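Long-range contacts in penicillin-binding protein 2 (Pbp2) (PDB 5LP5), which probably acts as a peptidoglycan transpeptidase in cell-wall synthesis that shapes the bacterium, binds penicillin as its family does, and forms a complex with MreC: residues V390-T396 with L442-Y447; T396-L400 with T458-A462. All coordinates share one frame; numbering follows the deposited sequence.

Interaction 1: residues V390-T396 with L442-Y447; sequences VGFGEKT and LQVLAY
F392 drives an edge of its ring toward the face of Y447, an edge-to-face pair with centroids 4.8 Å apart and planes inclined at 55°. CE1 of F392 stands over the centre of the tyrosine ring. Y447 reaches this place because its CG lies anti to the backbone N (chi1 157°), which lays the ring alongside V390, whose CG2 comes to 3.7 Å from Y447 CD1. This aromatic end is the closely packed part of the contact. Loop 390-396 then curls round Q443 of the helix, whose extended side chain enters the curl and donates from NE2 to the carbonyl O of E394 at 2.6 Å. The acceptor lies in the amide plane of Q443, although the NE2 itself stands above the E394 carbonyl plane. OE1 of Q443 takes T440 N, so the amide is fixed at both ends. Beyond it T396 turns its CG2 onto the helix, 3.8 Å from A446 CB, and its OG1 is hydrogen-bonded to E403. The looser, solvent side belongs to the exposed E394 and K395, whose first side-chain bonds point away from the helix; E394 forms a salt bridge with R388. Within the transpeptidase domain, helix 441-453 is thus held between this loop, which follows helix 380-389, and the central antiparallel sheet, where V444 meets strands 542-549 and 556-562 and L442 meets strand 252-258.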
ATOM      1  N   VAL A 390      16.065  18.394  35.996  1.00 49.55           N
ATOM      2  CA  VAL A 390      16.494  18.705  34.619  1.00 51.12           C
ATOM      3  C   VAL A 390      16.342  17.518  33.650  1.00 49.12           C
ATOM      4  O   VAL A 390      16.876  17.565  32.531  1.00 45.64           O
ATOM      5  CB  VAL A 390      17.943  19.269  34.536  1.00 53.60           C
ATOM      6  CG1 VAL A 390      18.094  20.502  35.411  1.00 56.37           C
ATOM      7  CG2 VAL A 390      18.994  18.235  34.905  1.00 55.64           C
ATOM      8  N   GLY A 391      15.650  16.462  34.094  1.00 48.40           N
ATOM      9  CA  GLY A 391      15.121  15.414  33.212  1.00 47.41           C
ATOM     10  C   GLY A 391      15.883  14.099  33.089  1.00 47.19           C
ATOM     11  O   GLY A 391      15.748  13.423  32.067  1.00 47.54           O
ATOM     12  N   PHE A 392      16.669  13.725  34.100  1.00 48.93           N
ATOM     13  CA  PHE A 392      17.504  12.494  34.035  1.00 49.37           C
ATOM     14  C   PHE A 392      16.897  11.245  34.694  1.00 52.06           C
ATOM     15  O   PHE A 392      17.348  10.094  34.448  1.00 52.91           O
ATOM     16  CB  PHE A 392      18.881  12.741  34.654  1.00 47.70           C
ATOM     17  CG  PHE A 392      19.871  13.337  33.707  1.00 45.55           C
ATOM     18  CD1 PHE A 392      20.225  14.666  33.801  1.00 46.07           C
ATOM     19  CD2 PHE A 392      20.449  12.561  32.725  1.00 43.54           C
ATOM     20  CE1 PHE A 392      21.150  15.209  32.931  1.00 45.07           C
ATOM     21  CE2 PHE A 392      21.365  13.098  31.848  1.00 43.18           C
ATOM     22  CZ  PHE A 392      21.718  14.423  31.950  1.00 43.38           C
ATOM     23  N   GLY A 393      15.892  11.461  35.532  1.00 51.41           N
ATOM     24  CA  GLY A 393      15.271  10.350  36.252  1.00 54.07           C
ATOM     25  C   GLY A 393      14.229   9.604  35.447  1.00 54.29           C
ATOM     26  O   GLY A 393      14.084   8.399  35.574  1.00 52.81           O
ATOM     27  N   GLU A 394      13.521  10.342  34.602  1.00 56.72           N
ATOM     28  CA  GLU A 394      12.266   9.903  34.040  1.00 57.63           C
ATOM     29  C   GLU A 394      12.303   9.886  32.525  1.00 51.84           C
ATOM     30  O   GLU A 394      13.303  10.263  31.900  1.00 48.64           O
ATOM     31  CB  GLU A 394      11.144  10.831  34.535  1.00 63.26           C
ATOM     32  CG  GLU A 394      10.884  10.735  36.033  1.00 70.94           C
ATOM     33  CD  GLU A 394      10.488   9.325  36.480  1.00 80.81           C
ATOM     34  OE1 GLU A 394       9.790   8.616  35.717  1.00 83.85           O
ATOM     35  OE2 GLU A 394      10.873   8.919  37.599  1.00 91.85           O
ATOM     36  N   LYS A 395      11.198   9.427  31.947  1.00 49.80           N
ATOM     37  CA  LYS A 395      11.032   9.423  30.501  1.00 48.05           C
ATOM     38  C   LYS A 395      10.869  10.855  30.004  1.00 40.66           C
ATOM     39  O   LYS A 395      10.217  11.655  30.662  1.00 37.92           O
ATOM     40  CB  LYS A 395       9.778   8.642  30.097  1.00 52.58           C
ATOM     41  CG  LYS A 395       9.663   7.230  30.636  1.00 56.88           C
ATOM     42  CD  LYS A 395       8.425   6.560  30.049  1.00 60.66           C
ATOM     43  CE  LYS A 395       8.248   5.136  30.562  1.00 65.56           C
ATOM     44  NZ  LYS A 395       7.196   4.390  29.815  1.00 66.05           N
ATOM     45  N   THR A 396      11.456  11.157  28.847  1.00 35.53           N
ATOM     46  CA  THR A 396      11.200  12.402  28.145  1.00 33.98           C
ATOM     47  C   THR A 396       9.749  12.479  27.641  1.00 33.28           C
ATOM     48  O   THR A 396       9.215  13.586  27.479  1.00 35.63           O
ATOM     49  CB  THR A 396      12.163  12.618  26.954  1.00 33.30           C
ATOM     50  OG1 THR A 396      11.995  11.568  25.990  1.00 31.84           O
ATOM     51  CG2 THR A 396      13.641  12.673  27.420  1.00 32.94           C
ATOM     52  N   LEU A 442      18.032  10.415  24.461  1.00 29.56           N
ATOM     53  CA  LEU A 442      16.866  11.296  24.564  1.00 29.26           C
ATOM     54  C   LEU A 442      16.927  12.209  25.805  1.00 31.29           C
ATOM     55  O   LEU A 442      16.683  13.413  25.711  1.00 32.22           O
ATOM     56  CB  LEU A 442      15.564  10.494  24.527  1.00 27.53           C
ATOM     57  CG  LEU A 442      15.012  10.182  23.120  1.00 26.78           C
ATOM     58  CD1 LEU A 442      13.832   9.207  23.194  1.00 27.24           C
ATOM     59  CD2 LEU A 442      14.566  11.419  22.365  1.00 26.28           C
ATOM     60  N   GLN A 443      17.262  11.639  26.953  1.00 34.21           N
ATOM     61  CA  GLN A 443      17.343  12.407  28.201  1.00 36.13           C
ATOM     62  C   GLN A 443      18.330  13.557  28.087  1.00 35.67           C
ATOM     63  O   GLN A 443      18.021  14.701  28.487  1.00 34.32           O
ATOM     64  CB  GLN A 443      17.691  11.490  29.395  1.00 38.81           C
ATOM     65  CG  GLN A 443      16.473  10.692  29.876  1.00 40.52           C
ATOM     66  CD  GLN A 443      16.763   9.668  30.952  1.00 39.46           C
ATOM     67  OE1 GLN A 443      17.829   9.056  30.985  1.00 36.90           O
ATOM     68  NE2 GLN A 443      15.795   9.475  31.840  1.00 38.53           N
ATOM     69  N   VAL A 444      19.500  13.262  27.510  1.00 34.87           N
ATOM     70  CA  VAL A 444      20.570  14.265  27.344  1.00 34.54           C
ATOM     71  C   VAL A 444      20.103  15.407  26.438  1.00 34.05           C
ATOM     72  O   VAL A 444      20.353  16.582  26.727  1.00 34.43           O
ATOM     73  CB  VAL A 444      21.837  13.626  26.756  1.00 34.78           C
ATOM     74  CG1 VAL A 444      22.914  14.670  26.517  1.00 35.66           C
ATOM     75  CG2 VAL A 444      22.360  12.533  27.678  1.00 35.33           C
ATOM     76  N   LEU A 445      19.418  15.043  25.351  1.00 33.21           N
ATOM     77  CA  LEU A 445      18.847  15.991  24.390  1.00 31.59           C
ATOM     78  C   LEU A 445      17.817  16.926  25.013  1.00 31.85           C
ATOM     79  O   LEU A 445      17.888  18.157  24.804  1.00 33.57           O
ATOM     80  CB  LEU A 445      18.196  15.229  23.228  1.00 30.45           C
ATOM     81  CG  LEU A 445      17.417  16.053  22.196  1.00 30.12           C
ATOM     82  CD1 LEU A 445      18.329  16.758  21.211  1.00 29.97           C
ATOM     83  CD2 LEU A 445      16.446  15.165  21.452  1.00 29.98           C
ATOM     84  N   ALA A 446      16.843  16.362  25.734  1.00 30.08           N
ATOM     85  CA  ALA A 446      15.816  17.180  26.369  1.00 31.04           C
ATOM     86  C   ALA A 446      16.474  18.135  27.369  1.00 33.65           C
ATOM     87  O   ALA A 446      16.150  19.336  27.444  1.00 37.56           O
ATOM     88  CB  ALA A 446      14.794  16.304  27.066  1.00 30.75           C
ATOM     89  N   TYR A 447      17.397  17.570  28.128  1.00 34.09           N
ATOM     90  CA  TYR A 447      18.195  18.297  29.104  1.00 36.09           C
ATOM     91  C   TYR A 447      18.933  19.462  28.457  1.00 38.51           C
ATOM     92  O   TYR A 447      18.853  20.595  28.942  1.00 45.29           O
ATOM     93  CB  TYR A 447      19.163  17.289  29.779  1.00 35.12           C
ATOM     94  CG  TYR A 447      20.432  17.821  30.409  1.00 34.02           C
ATOM     95  CD1 TYR A 447      20.400  18.617  31.551  1.00 34.60           C
ATOM     96  CD2 TYR A 447      21.668  17.465  29.889  1.00 33.51           C
ATOM     97  CE1 TYR A 447      21.568  19.073  32.142  1.00 35.30           C
ATOM     98  CE2 TYR A 447      22.840  17.912  30.460  1.00 35.08           C
ATOM     99  CZ  TYR A 447      22.795  18.716  31.591  1.00 36.04           C
ATOM    100  OH  TYR A 447      23.985  19.127  32.160  1.00 35.11           O
TER

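Interaction 2: residues T396-L400 with T458-A462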
ATOM      1  N   THR A 396      11.456  11.157  28.847  1.00 35.53           N
ATOM      2  CA  THR A 396      11.200  12.402  28.145  1.00 33.98           C
ATOM      3  C   THR A 396       9.749  12.479  27.641  1.00 33.28           C
ATOM      4  O   THR A 396       9.215  13.586  27.479  1.00 35.63           O
ATOM      5  CB  THR A 396      12.163  12.618  26.954  1.00 33.30           C
ATOM      6  OG1 THR A 396      11.995  11.568  25.990  1.00 31.84           O
ATOM      7  CG2 THR A 396      13.641  12.673  27.420  1.00 32.94           C
ATOM      8  N   GLY A 397       9.109  11.329  27.415  1.00 31.53           N
ATOM      9  CA  GLY A 397       7.724  11.276  26.912  1.00 31.31           C
ATOM     10  C   GLY A 397       7.597  11.137  25.394  1.00 31.05           C
ATOM     11  O   GLY A 397       6.643  11.614  24.790  1.00 31.74           O
ATOM     12  N   VAL A 398       8.562  10.467  24.784  1.00 31.21           N
ATOM     13  CA  VAL A 398       8.634  10.388  23.344  1.00 30.64           C
ATOM     14  C   VAL A 398       7.509   9.485  22.876  1.00 30.00           C
ATOM     15  O   VAL A 398       7.092   8.595  23.610  1.00 30.17           O
ATOM     16  CB  VAL A 398      10.033   9.903  22.895  1.00 31.71           C
ATOM     17  CG1 VAL A 398      10.221   8.431  23.187  1.00 33.01           C
ATOM     18  CG2 VAL A 398      10.269  10.188  21.420  1.00 31.27           C
ATOM     19  N   ASP A 399       6.983   9.751  21.682  1.00 29.59           N
ATOM     20  CA  ASP A 399       5.884   8.961  21.134  1.00 30.84           C
ATOM     21  C   ASP A 399       6.366   7.681  20.406  1.00 32.95           C
ATOM     22  O   ASP A 399       6.136   7.476  19.201  1.00 32.49           O
ATOM     23  CB  ASP A 399       4.949   9.832  20.266  1.00 30.24           C
ATOM     24  CG  ASP A 399       5.647  10.489  19.084  1.00 29.61           C
ATOM     25  OD1 ASP A 399       6.878  10.653  19.091  1.00 30.11           O
ATOM     26  OD2 ASP A 399       4.945  10.844  18.128  1.00 29.16           O
ATOM     27  N   LEU A 400       7.053   6.836  21.174  1.00 36.31           N
ATOM     28  CA  LEU A 400       7.396   5.476  20.779  1.00 37.04           C
ATOM     29  C   LEU A 400       7.005   4.576  21.929  1.00 38.34           C
ATOM     30  O   LEU A 400       6.717   5.057  23.023  1.00 40.29           O
ATOM     31  CB  LEU A 400       8.896   5.340  20.516  1.00 38.01           C
ATOM     32  CG  LEU A 400       9.476   6.024  19.288  1.00 37.88           C
ATOM     33  CD1 LEU A 400      10.977   5.748  19.207  1.00 39.29           C
ATOM     34  CD2 LEU A 400       8.754   5.512  18.056  1.00 37.54           C
ATOM     35  N   THR A 458       9.147  18.206  25.236  1.00 43.66           N
ATOM     36  CA  THR A 458       8.849  16.782  25.075  1.00 40.77           C
ATOM     37  C   THR A 458       9.176  16.382  23.632  1.00 40.48           C
ATOM     38  O   THR A 458       8.441  16.798  22.716  1.00 40.67           O
ATOM     39  CB  THR A 458       7.362  16.490  25.346  1.00 37.64           C
ATOM     40  OG1 THR A 458       7.062  16.785  26.710  1.00 38.03           O
ATOM     41  CG2 THR A 458       7.028  15.057  25.082  1.00 35.35           C
ATOM     42  N   PRO A 459      10.268  15.584  23.418  1.00 38.04           N
ATOM     43  CA  PRO A 459      10.591  15.154  22.047  1.00 35.77           C
ATOM     44  C   PRO A 459       9.489  14.307  21.490  1.00 34.90           C
ATOM     45  O   PRO A 459       8.892  13.545  22.237  1.00 37.30           O
ATOM     46  CB  PRO A 459      11.860  14.318  22.214  1.00 35.52           C
ATOM     47  CG  PRO A 459      12.427  14.734  23.528  1.00 36.52           C
ATOM     48  CD  PRO A 459      11.235  15.041  24.386  1.00 36.58           C
ATOM     49  N   HIS A 460       9.184  14.462  20.209  1.00 34.34           N
ATOM     50  CA  HIS A 460       8.134  13.672  19.587  1.00 33.54           C
ATOM     51  C   HIS A 460       8.377  13.637  18.111  1.00 31.42           C
ATOM     52  O   HIS A 460       9.176  14.399  17.616  1.00 30.98           O
ATOM     53  CB  HIS A 460       6.727  14.202  19.927  1.00 34.41           C
ATOM     54  CG  HIS A 460       6.487  15.615  19.509  1.00 35.75           C
ATOM     55  ND1 HIS A 460       6.939  16.694  20.237  1.00 37.14           N
ATOM     56  CD2 HIS A 460       5.816  16.127  18.450  1.00 35.86           C
ATOM     57  CE1 HIS A 460       6.574  17.811  19.631  1.00 38.33           C
ATOM     58  NE2 HIS A 460       5.884  17.493  18.547  1.00 36.78           N
ATOM     59  N   PHE A 461       7.717  12.704  17.433  1.00 31.61           N
ATOM     60  CA  PHE A 461       7.863  12.504  15.994  1.00 30.62           C
ATOM     61  C   PHE A 461       6.612  12.940  15.228  1.00 32.54           C
ATOM     62  O   PHE A 461       6.708  13.438  14.111  1.00 36.67           O
ATOM     63  CB  PHE A 461       8.141  11.041  15.687  1.00 29.00           C
ATOM     64  CG  PHE A 461       9.508  10.584  16.110  1.00 28.73           C
ATOM     65  CD1 PHE A 461      10.616  10.829  15.317  1.00 28.51           C
ATOM     66  CD2 PHE A 461       9.682   9.911  17.305  1.00 28.32           C
ATOM     67  CE1 PHE A 461      11.867  10.399  15.695  1.00 28.19           C
ATOM     68  CE2 PHE A 461      10.927   9.476  17.695  1.00 28.12           C
ATOM     69  CZ  PHE A 461      12.020   9.724  16.890  1.00 28.64           C
ATOM     70  N   ALA A 462       5.436  12.743  15.808  1.00 31.14           N
ATOM     71  CA  ALA A 462       4.195  13.071  15.132  1.00 30.80           C
ATOM     72  C   ALA A 462       3.912  14.584  15.165  1.00 33.14           C
ATOM     73  O   ALA A 462       3.624  15.149  16.224  1.00 32.71           O
ATOM     74  CB  ALA A 462       3.049  12.302  15.764  1.00 30.01           C
TER
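With chi1 near +60°, D399 carries its carboxylate between its own backbone N and carbonyl carbon and over to the backbone of F461 and A462; D399 is also the centre of an inverse gamma turn. The two oxygens grip successive amides: F461 N donates to D399 OD1 at 2.8 Å, and A462 N to D399 OD2 at 3.0 Å, the latter on the syn lone pair. F461 N approaches OD1 from the syn side but 22° out of the carboxylate plane. Y195 OH also bonds to OD2, so this buried carboxylate has several donors, which would probably stabilise its negative charge. V398 sets CG2 anti to its backbone N, and the methyl comes 3.8 Å from F461 CE2, an atom that L400 CD1 also approaches. The V398 CA-H points at P459 O, with 3.4 Å between CA and O. At the other end the proline ring crosses T396, its CD 3.7 Å from T396 CB, while T458 CG2 lies against the carbonyl O of G397 at 3.5 Å. H460 turns away and ties its ND1 to T458 O in a nearly straight bond (172°) within its own segment. The contact thereby joins two loops that run in roughly the same direction, in touch with L442 of helix 441-453, L264 of the edge strand 264-270 and I191 of helix 190-194.

How the interactions relate
T396 belongs to both contacts: it touches helix 441-453 in interaction 1 and P459 in interaction 2, so the loop changes partner here, an example of one loop serving two partners in succession. The centres lie about 12 Å apart, and L442 bridges them, its CD1 3.7 Å from V398 CG1 and its CD2 4.0 Å from P459 CB. Residues 390-400 therefore pack first on the helix and then on the chain that follows it. Interaction 1 lies nearer the probable active site: Y447 OH bonds to V312 O and G316 N, near but not touching S311 and K314 of a likely SxxK motif. Interaction 2 instead extends toward Y195 and I191.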